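Local coordinates for protein acetyl transferase (Salmonella typhimurium, PDB 1S7N) that probably transfers the acetyl group of acetyl-CoA to the N-terminal residue of ribosomal protein L7/L12, as a GNAT-family N-acetyltransferase, at residues A26-V31 with Q46-Q51; G83-N88 with A97-W102; S116-M121 with R149-T154. All coordinates share one frame; numbering follows the deposited sequence.

Contact 1. Residues A26-V31 with Q46-Q51; sequences ALHQLV and QYVTSQ
The imidazole of His-28 lies against the backbone of the loop that leads into helix 51-67, and Gln-51, the first residue of that helix, covers one face of the ring. Its CA stands over the middle of the imidazole, 3.5 Å from the ring centroid and 3° from the ring normal, a CH-pi contact made by backbone rather than side chain. CE1 of His-28 lies 3.2 Å from C of Ser-50. CG of His-28 is anti to its backbone N (chi1 -171°), which carries the ring away from helix 24-38 to the backbone of residues 49-51. From there the extended Gln-51 side chain passes the root of the imidazole, its CB and CG near CB, CG and CD2 of His-28. A water spans the outer side, accepting from Gln-51 NE2 at 2.6 Å and donating to Gln-29 OE1 at 2.9 Å. Val-48 closes the other end: its CG1 lies 3.7 Å from His-28 CE1, while its CG2 meets Val-31 CG1 tip to tip at 3.6 Å. ND1 of His-28 is hydrogen-bonded to the hydroxyl OG1 of Thr-54 in helix 51-67, and Ser-50, the N-cap of that helix, bonds through OG to the backbone N of Glu-53. The ND1 bond limits the rotation of the ring, so a polar side chain joins helix 24-38 to the next helix, with the two valines adding a small apolar patch.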
loop_
_atom_site.group_PDB
_atom_site.type_symbol
_atom_site.label_atom_id
_atom_site.label_comp_id
_atom_site.label_asym_id
_atom_site.label_seq_id
_atom_site.Cartn_x
_atom_site.Cartn_y
_atom_site.Cartn_z
ATOM N N ALA B 26 8.659 -11.152 -24.928
ATOM C CA ALA B 26 9.836 -10.324 -24.817
ATOM C C ALA B 26 10.070 -9.856 -23.360
ATOM O O ALA B 26 11.218 -9.834 -22.918
ATOM C CB ALA B 26 9.726 -9.113 -25.744
ATOM N N LEU B 27 9.020 -9.502 -22.620
ATOM C CA LEU B 27 9.271 -9.082 -21.243
ATOM C C LEU B 27 9.852 -10.281 -20.415
ATOM O O LEU B 27 10.786 -10.116 -19.634
ATOM C CB LEU B 27 7.994 -8.566 -20.621
ATOM C CG LEU B 27 7.901 -8.260 -19.105
ATOM C CD1 LEU B 27 8.893 -7.097 -18.760
ATOM C CD2 LEU B 27 6.472 -7.898 -18.706
ATOM N N HIS B 28 9.304 -11.476 -20.605
ATOM C CA HIS B 28 9.796 -12.660 -19.866
ATOM C C HIS B 28 11.261 -12.829 -20.161
ATOM O O HIS B 28 12.086 -12.942 -19.217
ATOM C CB HIS B 28 9.065 -13.949 -20.280
ATOM C CG HIS B 28 9.375 -15.130 -19.403
ATOM N ND1 HIS B 28 8.959 -15.216 -18.084
ATOM C CD2 HIS B 28 10.077 -16.266 -19.651
ATOM C CE1 HIS B 28 9.390 -16.356 -17.562
ATOM N NE2 HIS B 28 10.068 -17.009 -18.494
ATOM N N GLN B 29 11.606 -12.807 -21.461
ATOM C CA GLN B 29 13.006 -12.984 -21.832
ATOM C C GLN B 29 13.850 -11.925 -21.192
ATOM O O GLN B 29 15.001 -12.200 -20.787
ATOM C CB GLN B 29 13.247 -12.901 -23.348
ATOM C CG GLN B 29 12.744 -14.101 -24.072
ATOM C CD GLN B 29 13.172 -15.383 -23.376
ATOM O OE1 GLN B 29 12.321 -16.227 -22.989
ATOM N NE2 GLN B 29 14.504 -15.538 -23.198
ATOM N N LEU B 30 13.310 -10.698 -21.152
ATOM C CA LEU B 30 14.086 -9.571 -20.574
ATOM C C LEU B 30 14.320 -9.830 -19.090
ATOM O O LEU B 30 15.372 -9.536 -18.560
ATOM C CB LEU B 30 13.360 -8.213 -20.720
ATOM C CG LEU B 30 14.361 -7.043 -20.667
ATOM C CD1 LEU B 30 15.308 -7.115 -21.901
ATOM C CD2 LEU B 30 13.620 -5.697 -20.682
ATOM N N VAL B 31 13.309 -10.327 -18.410
ATOM C CA VAL B 31 13.477 -10.629 -16.993
ATOM C C VAL B 31 14.585 -11.730 -16.812
ATOM O O VAL B 31 15.470 -11.563 -15.978
ATOM C CB VAL B 31 12.160 -11.133 -16.415
ATOM C CG1 VAL B 31 12.368 -11.811 -14.985
ATOM C CG2 VAL B 31 11.213 -9.975 -16.324
ATOM N N GLN B 46 13.452 -13.807 -8.315
ATOM C CA GLN B 46 13.684 -15.157 -7.902
ATOM C C GLN B 46 12.604 -16.142 -8.274
ATOM O O GLN B 46 12.902 -17.222 -8.800
ATOM C CB GLN B 46 13.862 -15.161 -6.405
ATOM C CG GLN B 46 15.271 -15.379 -6.003
ATOM C CD GLN B 46 15.275 -15.702 -4.579
ATOM O OE1 GLN B 46 15.835 -16.721 -4.161
ATOM N NE2 GLN B 46 14.595 -14.855 -3.789
ATOM N N TYR B 47 11.364 -15.753 -7.986
ATOM C CA TYR B 47 10.187 -16.572 -8.231
ATOM C C TYR B 47 9.814 -16.703 -9.707
ATOM O O TYR B 47 8.815 -17.338 -10.056
ATOM C CB TYR B 47 9.010 -15.987 -7.457
ATOM C CG TYR B 47 9.379 -15.583 -6.047
ATOM C CD1 TYR B 47 10.231 -16.379 -5.272
ATOM C CD2 TYR B 47 8.861 -14.415 -5.478
ATOM C CE1 TYR B 47 10.558 -16.020 -3.960
ATOM C CE2 TYR B 47 9.175 -14.050 -4.171
ATOM C CZ TYR B 47 10.030 -14.860 -3.412
ATOM O OH TYR B 47 10.354 -14.505 -2.102
ATOM N N VAL B 48 10.613 -16.101 -10.576
ATOM C CA VAL B 48 10.316 -16.191 -11.980
ATOM C C VAL B 48 10.523 -17.597 -12.492
ATOM O O VAL B 48 11.555 -18.215 -12.248
ATOM C CB VAL B 48 11.172 -15.270 -12.774
ATOM C CG1 VAL B 48 10.876 -15.501 -14.250
ATOM C CG2 VAL B 48 10.861 -13.821 -12.384
ATOM N N THR B 49 9.537 -18.138 -13.174
ATOM C CA THR B 49 9.729 -19.478 -13.682
ATOM C C THR B 49 9.444 -19.504 -15.152
ATOM O O THR B 49 10.330 -19.232 -15.950
ATOM C CB THR B 49 8.844 -20.496 -12.922
ATOM O OG1 THR B 49 7.470 -20.055 -12.925
ATOM C CG2 THR B 49 9.317 -20.604 -11.483
ATOM N N SER B 50 8.192 -19.778 -15.504
ATOM C CA SER B 50 7.787 -19.867 -16.895
ATOM C C SER B 50 7.110 -18.608 -17.487
ATOM O O SER B 50 6.534 -17.741 -16.776
ATOM C CB SER B 50 6.830 -21.061 -17.071
ATOM O OG SER B 50 5.540 -20.740 -16.538
ATOM N N GLN B 51 7.109 -18.590 -18.819
ATOM C CA GLN B 51 6.515 -17.498 -19.543
ATOM C C GLN B 51 5.041 -17.428 -19.170
ATOM O O GLN B 51 4.488 -16.322 -18.984
ATOM C CB GLN B 51 6.694 -17.707 -21.046
ATOM C CG GLN B 51 6.348 -16.482 -21.855
ATOM C CD GLN B 51 6.173 -16.813 -23.341
ATOM O OE1 GLN B 51 5.074 -17.155 -23.777
ATOM N NE2 GLN B 51 7.255 -16.734 -24.103
HETATM O O HOH W 1 9.547 -15.675 -23.629
#

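Contact 2. Residues G83-N88 with A97-W102; sequences GVLSFN and AYIGYW. With COA (coenzyme A), chain F.
Val-84 and Trp-102 face each other across two antiparallel strands as a hydrogen-bonded pair, tied by Val-84 N to Trp-102 O at 2.8 Å and by Trp-102 N to Val-84 O at 3.0 Å. Ser-86 and Gly-100 form the next hydrogen-bonded pair. At the far end the bond from Asn-88 N to Tyr-98 O is weak, where the chain turns a corner. The indole of Trp-102, with CG between its backbone N and carbonyl carbon (chi1 61°), folds back over its partner strand, and Val-84 sets CB and CG2 over one face, CG2 3.8 Å from CZ2 of Trp-102. On the reverse of the sheet, Ala-97 CB covers a face of the Phe-87 ring, 4.0 Å from its centroid, while Ile-99 CG1 lies at the ring edge, 3.7 Å from Phe-87 CE1. Leu-85 CD1 touches both Ile-99 CG2 and Tyr-101 CB. Helix 112-127 packs on this side through Leu-120, and helix 24-38 covers Trp-102 on the other. Tyr-101 points its carbonyl out of the pairing and accepts a 2.7 Å hydrogen bond from N4P of coenzyme A; its hydroxyl is bonded to Ser-144. The Tyr-101 ring and Trp-102 CB also pack on the pantetheine arm. Strands 80-91 and 96-103 form the central beta hairpin of the GNAT fold, and the latter, as in other family members, offers backbone to that arm of the cofactor.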
loop_
_atom_site.group_PDB
_atom_site.type_symbol
_atom_site.label_atom_id
_atom_site.label_comp_id
_atom_site.label_asym_id
_atom_site.label_seq_id
_atom_site.Cartn_x
_atom_site.Cartn_y
_atom_site.Cartn_z
ATOM N N GLY B 83 12.931 -1.765 -20.516
ATOM C CA GLY B 83 12.654 -1.724 -19.089
ATOM C C GLY B 83 11.167 -1.550 -18.750
ATOM O O GLY B 83 10.316 -1.564 -19.625
ATOM N N VAL B 84 10.867 -1.387 -17.462
ATOM C CA VAL B 84 9.475 -1.276 -16.987
ATOM C C VAL B 84 9.368 -0.123 -15.990
ATOM O O VAL B 84 10.267 0.062 -15.159
ATOM C CB VAL B 84 9.013 -2.615 -16.265
ATOM C CG1 VAL B 84 7.515 -2.521 -15.802
ATOM C CG2 VAL B 84 9.204 -3.806 -17.239
ATOM N N LEU B 85 8.303 0.675 -16.153
ATOM C CA LEU B 85 7.979 1.804 -15.283
ATOM C C LEU B 85 6.483 1.599 -14.975
ATOM O O LEU B 85 5.634 1.486 -15.885
ATOM C CB LEU B 85 8.214 3.138 -15.977
ATOM C CG LEU B 85 7.713 4.432 -15.311
ATOM C CD1 LEU B 85 8.227 4.556 -13.890
ATOM C CD2 LEU B 85 8.122 5.710 -16.159
ATOM N N SER B 86 6.177 1.576 -13.700
ATOM C CA SER B 86 4.833 1.303 -13.243
ATOM C C SER B 86 4.311 2.129 -12.108
ATOM O O SER B 86 5.074 2.764 -11.359
ATOM C CB SER B 86 4.785 -0.120 -12.711
ATOM O OG SER B 86 5.079 -1.079 -13.714
ATOM N N PHE B 87 2.997 2.154 -11.984
ATOM C CA PHE B 87 2.487 2.683 -10.712
ATOM C C PHE B 87 2.058 1.351 -10.059
ATOM O O PHE B 87 1.089 0.726 -10.530
ATOM C CB PHE B 87 1.291 3.606 -10.880
ATOM C CG PHE B 87 1.660 4.963 -11.445
ATOM C CD1 PHE B 87 2.781 5.644 -10.977
ATOM C CD2 PHE B 87 0.866 5.556 -12.431
ATOM C CE1 PHE B 87 3.102 6.914 -11.488
ATOM C CE2 PHE B 87 1.182 6.858 -12.981
ATOM C CZ PHE B 87 2.288 7.517 -12.501
ATOM N N ASN B 88 2.766 0.880 -9.041
ATOM C CA ASN B 88 2.378 -0.393 -8.399
ATOM C C ASN B 88 0.940 -0.266 -7.875
ATOM O O ASN B 88 0.213 -1.229 -7.823
ATOM C CB ASN B 88 3.287 -0.736 -7.215
ATOM C CG ASN B 88 4.776 -0.725 -7.596
ATOM O OD1 ASN B 88 5.638 -0.145 -6.888
ATOM N ND2 ASN B 88 5.081 -1.343 -8.708
ATOM N N ALA B 97 0.010 7.846 -6.217
ATOM C CA ALA B 97 0.434 6.648 -6.840
ATOM C C ALA B 97 1.884 6.321 -6.383
ATOM O O ALA B 97 2.694 7.233 -6.111
ATOM C CB ALA B 97 0.344 6.765 -8.355
ATOM N N TYR B 98 2.158 5.014 -6.247
ATOM C CA TYR B 98 3.440 4.489 -5.848
ATOM C C TYR B 98 4.055 3.939 -7.120
ATOM O O TYR B 98 3.456 3.118 -7.828
ATOM C CB TYR B 98 3.324 3.352 -4.809
ATOM C CG TYR B 98 2.555 3.767 -3.592
ATOM C CD1 TYR B 98 1.152 3.796 -3.607
ATOM C CD2 TYR B 98 3.204 4.217 -2.464
ATOM C CE1 TYR B 98 0.424 4.272 -2.495
ATOM C CE2 TYR B 98 2.504 4.717 -1.360
ATOM C CZ TYR B 98 1.112 4.738 -1.390
ATOM O OH TYR B 98 0.385 5.287 -0.330
ATOM N N ILE B 99 5.273 4.398 -7.351
ATOM C CA ILE B 99 6.071 4.088 -8.505
ATOM C C ILE B 99 7.013 2.903 -8.327
ATOM O O ILE B 99 7.572 2.708 -7.263
ATOM C CB ILE B 99 6.932 5.309 -8.829
ATOM C CG1 ILE B 99 6.030 6.425 -9.307
ATOM C CG2 ILE B 99 8.056 4.967 -9.867
ATOM C CD1 ILE B 99 6.696 7.800 -9.155
ATOM N N GLY B 100 7.183 2.145 -9.396
ATOM C CA GLY B 100 8.136 1.038 -9.363
ATOM C C GLY B 100 8.834 1.050 -10.708
ATOM O O GLY B 100 8.203 1.416 -11.682
ATOM N N TYR B 101 10.089 0.624 -10.779
ATOM C CA TYR B 101 10.820 0.565 -12.067
ATOM C C TYR B 101 12.123 -0.258 -12.034
ATOM O O TYR B 101 12.766 -0.447 -10.968
ATOM C CB TYR B 101 11.207 2.012 -12.587
ATOM C CG TYR B 101 11.884 2.923 -11.552
ATOM C CD1 TYR B 101 13.171 2.652 -11.068
ATOM C CD2 TYR B 101 11.176 3.997 -10.956
ATOM C CE1 TYR B 101 13.711 3.406 -9.972
ATOM C CE2 TYR B 101 11.718 4.764 -9.873
ATOM C CZ TYR B 101 12.998 4.437 -9.374
ATOM O OH TYR B 101 13.505 5.107 -8.264
ATOM N N TRP B 102 12.518 -0.666 -13.236
ATOM C CA TRP B 102 13.779 -1.316 -13.469
ATOM C C TRP B 102 14.057 -1.204 -14.954
ATOM O O TRP B 102 13.133 -1.060 -15.774
ATOM C CB TRP B 102 13.791 -2.793 -13.000
ATOM C CG TRP B 102 12.778 -3.674 -13.699
ATOM C CD1 TRP B 102 11.504 -3.978 -13.265
ATOM C CD2 TRP B 102 13.022 -4.513 -14.826
ATOM N NE1 TRP B 102 10.970 -4.977 -14.046
ATOM C CE2 TRP B 102 11.878 -5.323 -15.003
ATOM C CE3 TRP B 102 14.090 -4.651 -15.710
ATOM C CZ2 TRP B 102 11.779 -6.268 -16.022
ATOM C CZ3 TRP B 102 13.997 -5.593 -16.745
ATOM C CH2 TRP B 102 12.852 -6.387 -16.890
HETATM N N1A COA F . 18.762 12.860 -17.939
HETATM C C2A COA F . 19.204 12.409 -16.723
HETATM N N3A COA F . 20.320 11.670 -16.495
HETATM C C4A COA F . 21.080 11.368 -17.607
HETATM C C5A COA F . 20.712 11.792 -18.894
HETATM C C6A COA F . 19.495 12.576 -19.040
HETATM N N6A COA F . 19.138 12.971 -20.278
HETATM N N7A COA F . 21.622 11.362 -19.871
HETATM C C8A COA F . 22.516 10.678 -19.224
HETATM N N9A COA F . 22.202 10.662 -17.881
HETATM C C1B COA F . 22.962 9.894 -16.859
HETATM C C2B COA F . 23.134 10.531 -15.496
HETATM O O2B COA F . 24.363 11.221 -15.524
HETATM C C3B COA F . 23.309 9.336 -14.614
HETATM O O3B COA F . 24.623 8.852 -14.776
HETATM P P3B COA F . 25.439 8.117 -13.556
HETATM O O7A COA F . 26.453 7.305 -14.321
HETATM O O8A COA F . 24.525 7.313 -12.690
HETATM O O9A COA F . 26.034 9.278 -12.786
HETATM C C4B COA F . 22.303 8.355 -15.217
HETATM O O4B COA F . 22.327 8.604 -16.620
HETATM C C5B COA F . 20.866 8.302 -14.656
HETATM O O5B COA F . 20.025 7.530 -15.518
HETATM P P1A COA F . 18.471 7.121 -15.080
HETATM O O1A COA F . 17.854 8.203 -14.268
HETATM O O2A COA F . 17.794 6.751 -16.314
HETATM O O3A COA F . 18.673 5.846 -14.146
HETATM P P2A COA F . 19.730 4.660 -14.274
HETATM O O4A COA F . 20.133 4.369 -15.645
HETATM O O5A COA F . 20.845 4.900 -13.361
HETATM O O6A COA F . 18.993 3.372 -13.662
HETATM C CBP COA F . 17.613 2.150 -12.115
HETATM C CCP COA F . 18.387 3.458 -12.361
HETATM C CDP COA F . 17.211 2.073 -10.593
HETATM C CEP COA F . 16.316 2.156 -13.026
HETATM C CAP COA F . 18.511 0.949 -12.521
HETATM O OAP COA F . 19.769 0.999 -11.810
HETATM C C9P COA F . 17.852 -0.399 -12.341
HETATM O O9P COA F . 17.017 -0.815 -13.122
HETATM N N8P COA F . 18.114 -0.919 -11.126
HETATM C C7P COA F . 17.841 -2.293 -10.802
HETATM C C6P COA F . 16.375 -2.449 -10.312
HETATM C C5P COA F . 16.048 -1.491 -9.200
HETATM O O5P COA F . 16.865 -1.134 -8.399
HETATM N N4P COA F . 14.831 -0.850 -9.338
HETATM C C3P COA F . 14.355 0.119 -8.342
HETATM C C2P COA F . 13.937 -0.521 -6.982
HETATM S S1P COA F . 13.194 0.754 -5.916
#

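Contact 3. Residues S116-M121 with R149-T154; sequences SLQALM and RRNHFT. With COA (coenzyme A), chain F.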
loop_
_atom_site.group_PDB
_atom_site.type_symbol
_atom_site.label_atom_id
_atom_site.label_comp_id
_atom_site.label_asym_id
_atom_site.label_seq_id
_atom_site.Cartn_x
_atom_site.Cartn_y
_atom_site.Cartn_z
ATOM N N SER B 116 11.737 8.894 -18.818
ATOM C CA SER B 116 10.453 8.168 -18.873
ATOM C C SER B 116 9.594 8.566 -17.673
ATOM O O SER B 116 8.361 8.776 -17.798
ATOM C CB SER B 116 10.706 6.654 -18.845
ATOM O OG SER B 116 11.379 6.224 -20.029
ATOM N N LEU B 117 10.234 8.673 -16.518
ATOM C CA LEU B 117 9.528 9.049 -15.270
ATOM C C LEU B 117 8.928 10.435 -15.366
ATOM O O LEU B 117 7.775 10.668 -14.971
ATOM C CB LEU B 117 10.482 9.028 -14.060
ATOM C CG LEU B 117 9.889 9.332 -12.669
ATOM C CD1 LEU B 117 8.816 8.269 -12.340
ATOM C CD2 LEU B 117 10.960 9.287 -11.606
ATOM N N GLN B 118 9.743 11.372 -15.866
ATOM C CA GLN B 118 9.335 12.775 -16.038
ATOM C C GLN B 118 8.109 12.853 -16.993
ATOM O O GLN B 118 7.155 13.596 -16.741
ATOM C CB GLN B 118 10.560 13.562 -16.560
ATOM C CG GLN B 118 10.686 15.041 -16.101
ATOM C CD GLN B 118 10.515 15.333 -14.585
ATOM O OE1 GLN B 118 9.442 15.787 -14.170
ATOM N NE2 GLN B 118 11.567 15.096 -13.768
ATOM N N ALA B 119 8.139 12.058 -18.078
ATOM C CA ALA B 119 7.031 12.019 -19.033
ATOM C C ALA B 119 5.771 11.397 -18.414
ATOM O O ALA B 119 4.662 11.836 -18.680
ATOM C CB ALA B 119 7.403 11.208 -20.273
ATOM N N LEU B 120 5.954 10.298 -17.681
ATOM C CA LEU B 120 4.813 9.659 -17.073
ATOM C C LEU B 120 4.127 10.573 -16.027
ATOM O O LEU B 120 2.881 10.739 -16.041
ATOM C CB LEU B 120 5.275 8.350 -16.415
ATOM C CG LEU B 120 4.173 7.585 -15.733
ATOM C CD1 LEU B 120 3.091 7.219 -16.796
ATOM C CD2 LEU B 120 4.849 6.310 -15.063
ATOM N N MET B 121 4.923 11.123 -15.103
ATOM C CA MET B 121 4.359 11.956 -14.044
ATOM C C MET B 121 3.624 13.156 -14.674
ATOM O O MET B 121 2.494 13.517 -14.278
ATOM C CB MET B 121 5.464 12.451 -13.071
ATOM C CG MET B 121 6.024 11.381 -12.115
ATOM S SD MET B 121 7.151 12.038 -10.879
ATOM C CE MET B 121 8.427 12.751 -11.965
ATOM N N ARG B 149 16.270 11.544 -6.243
ATOM C CA ARG B 149 16.849 12.878 -6.013
ATOM C C ARG B 149 16.906 13.715 -7.278
ATOM O O ARG B 149 16.426 14.834 -7.301
ATOM C CB ARG B 149 18.222 12.747 -5.342
ATOM C CG ARG B 149 18.094 12.457 -3.833
ATOM C CD ARG B 149 19.375 12.682 -3.053
ATOM N NE ARG B 149 20.478 11.857 -3.556
ATOM C CZ ARG B 149 20.766 10.643 -3.101
ATOM N NH1 ARG B 149 20.049 10.096 -2.122
ATOM N NH2 ARG B 149 21.791 9.984 -3.615
ATOM N N ARG B 150 17.434 13.142 -8.336
ATOM C CA ARG B 150 17.549 13.763 -9.661
ATOM C C ARG B 150 16.172 14.247 -10.200
ATOM O O ARG B 150 16.075 15.190 -11.022
ATOM C CB ARG B 150 18.116 12.712 -10.631
ATOM C CG ARG B 150 18.551 13.200 -11.997
ATOM C CD ARG B 150 19.053 12.050 -12.923
ATOM N NE ARG B 150 20.431 11.479 -12.838
ATOM C CZ ARG B 150 21.163 11.133 -11.759
ATOM N NH1 ARG B 150 20.722 11.308 -10.534
ATOM N NH2 ARG B 150 22.330 10.498 -11.909
ATOM N N ASN B 151 15.108 13.606 -9.745
ATOM C CA ASN B 151 13.788 13.950 -10.274
ATOM C C ASN B 151 12.915 14.781 -9.338
ATOM O O ASN B 151 11.698 14.929 -9.535
ATOM C CB ASN B 151 13.115 12.671 -10.774
ATOM C CG ASN B 151 13.746 12.190 -12.089
ATOM O OD1 ASN B 151 13.469 12.751 -13.144
ATOM N ND2 ASN B 151 14.623 11.193 -12.023
ATOM N N HIS B 152 13.619 15.343 -8.361
ATOM C CA HIS B 152 13.093 16.230 -7.359
ATOM C C HIS B 152 12.044 15.681 -6.407
ATOM O O HIS B 152 11.021 16.338 -6.198
ATOM C CB HIS B 152 12.573 17.501 -8.038
ATOM C CG HIS B 152 13.496 18.003 -9.100
ATOM N ND1 HIS B 152 14.786 18.416 -8.820
ATOM C CD2 HIS B 152 13.375 18.027 -10.454
ATOM C CE1 HIS B 152 15.418 18.669 -9.957
ATOM N NE2 HIS B 152 14.586 18.442 -10.962
ATOM N N PHE B 153 12.299 14.504 -5.835
ATOM C CA PHE B 153 11.399 13.953 -4.850
ATOM C C PHE B 153 11.956 14.391 -3.511
ATOM O O PHE B 153 13.175 14.417 -3.290
ATOM C CB PHE B 153 11.387 12.420 -4.891
ATOM C CG PHE B 153 10.531 11.845 -5.983
ATOM C CD1 PHE B 153 10.884 11.995 -7.316
ATOM C CD2 PHE B 153 9.321 11.219 -5.666
ATOM C CE1 PHE B 153 10.041 11.530 -8.344
ATOM C CE2 PHE B 153 8.463 10.745 -6.679
ATOM C CZ PHE B 153 8.817 10.900 -8.014
ATOM N N THR B 154 11.059 14.628 -2.578
ATOM C CA THR B 154 11.435 15.058 -1.259
ATOM C C THR B 154 11.530 13.821 -0.368
ATOM O O THR B 154 10.576 13.008 -0.339
ATOM C CB THR B 154 10.315 15.970 -0.723
ATOM O OG1 THR B 154 10.373 17.204 -1.410
ATOM C CG2 THR B 154 10.392 16.194 0.825
HETATM N N1A COA F . 18.762 12.860 -17.939
HETATM C C2A COA F . 19.204 12.409 -16.723
HETATM N N3A COA F . 20.320 11.670 -16.495
HETATM C C4A COA F . 21.080 11.368 -17.607
HETATM C C5A COA F . 20.712 11.792 -18.894
HETATM C C6A COA F . 19.495 12.576 -19.040
HETATM N N6A COA F . 19.138 12.971 -20.278
HETATM N N7A COA F . 21.622 11.362 -19.871
HETATM C C8A COA F . 22.516 10.678 -19.224
HETATM N N9A COA F . 22.202 10.662 -17.881
HETATM C C1B COA F . 22.962 9.894 -16.859
HETATM C C2B COA F . 23.134 10.531 -15.496
HETATM O O2B COA F . 24.363 11.221 -15.524
HETATM C C3B COA F . 23.309 9.336 -14.614
HETATM O O3B COA F . 24.623 8.852 -14.776
HETATM P P3B COA F . 25.439 8.117 -13.556
HETATM O O7A COA F . 26.453 7.305 -14.321
HETATM O O8A COA F . 24.525 7.313 -12.690
HETATM O O9A COA F . 26.034 9.278 -12.786
HETATM C C4B COA F . 22.303 8.355 -15.217
HETATM O O4B COA F . 22.327 8.604 -16.620
HETATM C C5B COA F . 20.866 8.302 -14.656
HETATM O O5B COA F . 20.025 7.530 -15.518
HETATM P P1A COA F . 18.471 7.121 -15.080
HETATM O O1A COA F . 17.854 8.203 -14.268
HETATM O O2A COA F . 17.794 6.751 -16.314
HETATM O O3A COA F . 18.673 5.846 -14.146
HETATM P P2A COA F . 19.730 4.660 -14.274
HETATM O O4A COA F . 20.133 4.369 -15.645
HETATM O O5A COA F . 20.845 4.900 -13.361
HETATM O O6A COA F . 18.993 3.372 -13.662
HETATM C CBP COA F . 17.613 2.150 -12.115
HETATM C CCP COA F . 18.387 3.458 -12.361
HETATM C CDP COA F . 17.211 2.073 -10.593
HETATM C CEP COA F . 16.316 2.156 -13.026
HETATM C CAP COA F . 18.511 0.949 -12.521
HETATM O OAP COA F . 19.769 0.999 -11.810
HETATM C C9P COA F . 17.852 -0.399 -12.341
HETATM O O9P COA F . 17.017 -0.815 -13.122
HETATM N N8P COA F . 18.114 -0.919 -11.126
HETATM C C7P COA F . 17.841 -2.293 -10.802
HETATM C C6P COA F . 16.375 -2.449 -10.312
HETATM C C5P COA F . 16.048 -1.491 -9.200
HETATM O O5P COA F . 16.865 -1.134 -8.399
HETATM N N4P COA F . 14.831 -0.850 -9.338
HETATM C C3P COA F . 14.355 0.119 -8.342
HETATM C C2P COA F . 13.937 -0.521 -6.982
HETATM S S1P COA F . 13.194 0.754 -5.916
#
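Phe-153 and Met-121 make the tight part of this contact: SD of Met-121 lies 3.5 Å from Phe-153 CZ and 4.7 Å from the ring centroid, an oblique Met-aromatic contact. The methionine chain bends at its last torsion (chi3 -60°), which keeps CE beside the ring, 4.1 Å from Phe-153 CE1. Leu-117 CD2, one turn earlier on the helix, completes the apolar cluster, 4.1 Å from Phe-153 CE1 and equally far from CG of Asn-151. The Gln-118 side, partly open to solvent, is looser. Its amide and that of Asn-151 pass with opposed directions, planes 33° apart, joined by a weak hydrogen bond of 3.1 Å from Gln-118 NE2 to Asn-151 OD1. Asn-151 is held more firmly through ND2, which bonds to Val-147 O and to Ser-114 OG, a CoA-binding residue. On the exposed flank His-152, at positive phi, is the C-prime residue of the Schellman motif that ends helix 142-150, its N bonded to Arg-149 O at 3.0 Å. Arg-150 turns away along the cofactor, its guanidinium edge beside the adenine N3A of coenzyme A. The contact joins helix 112-127 to the end of helix 142-150, where the chain enters strand 154-165; Phe-133 of strand 132-138 and Arg-177 of strand 168-178 both touch Met-121 and Phe-153, while Leu-117 meets Leu-85 of strand 80-91.

In the fold
Contact 2 lies at the core, its centre about 2 Å from the centre of the chain, and is held by regular strand pairing. Contacts 1 and 3 lie on opposite sides of that centre, their own centres about 27 Å apart; contact 1 sets a ring on loop backbone, contact 3 sets side chain against side chain. Contact 1 is partly buried and includes a water; contact 3 is buried. Each flanking helix packs on the central hairpin: Leu-27 CD1 meets Val-84 CG2 at 3.6 Å, and Leu-120 CD2 meets Leu-85 CG at 3.4 Å. Contacts 2 and 3 also share coenzyme A, one through the pantetheine arm and the other near the adenine end, whereas contact 1 stands back from it.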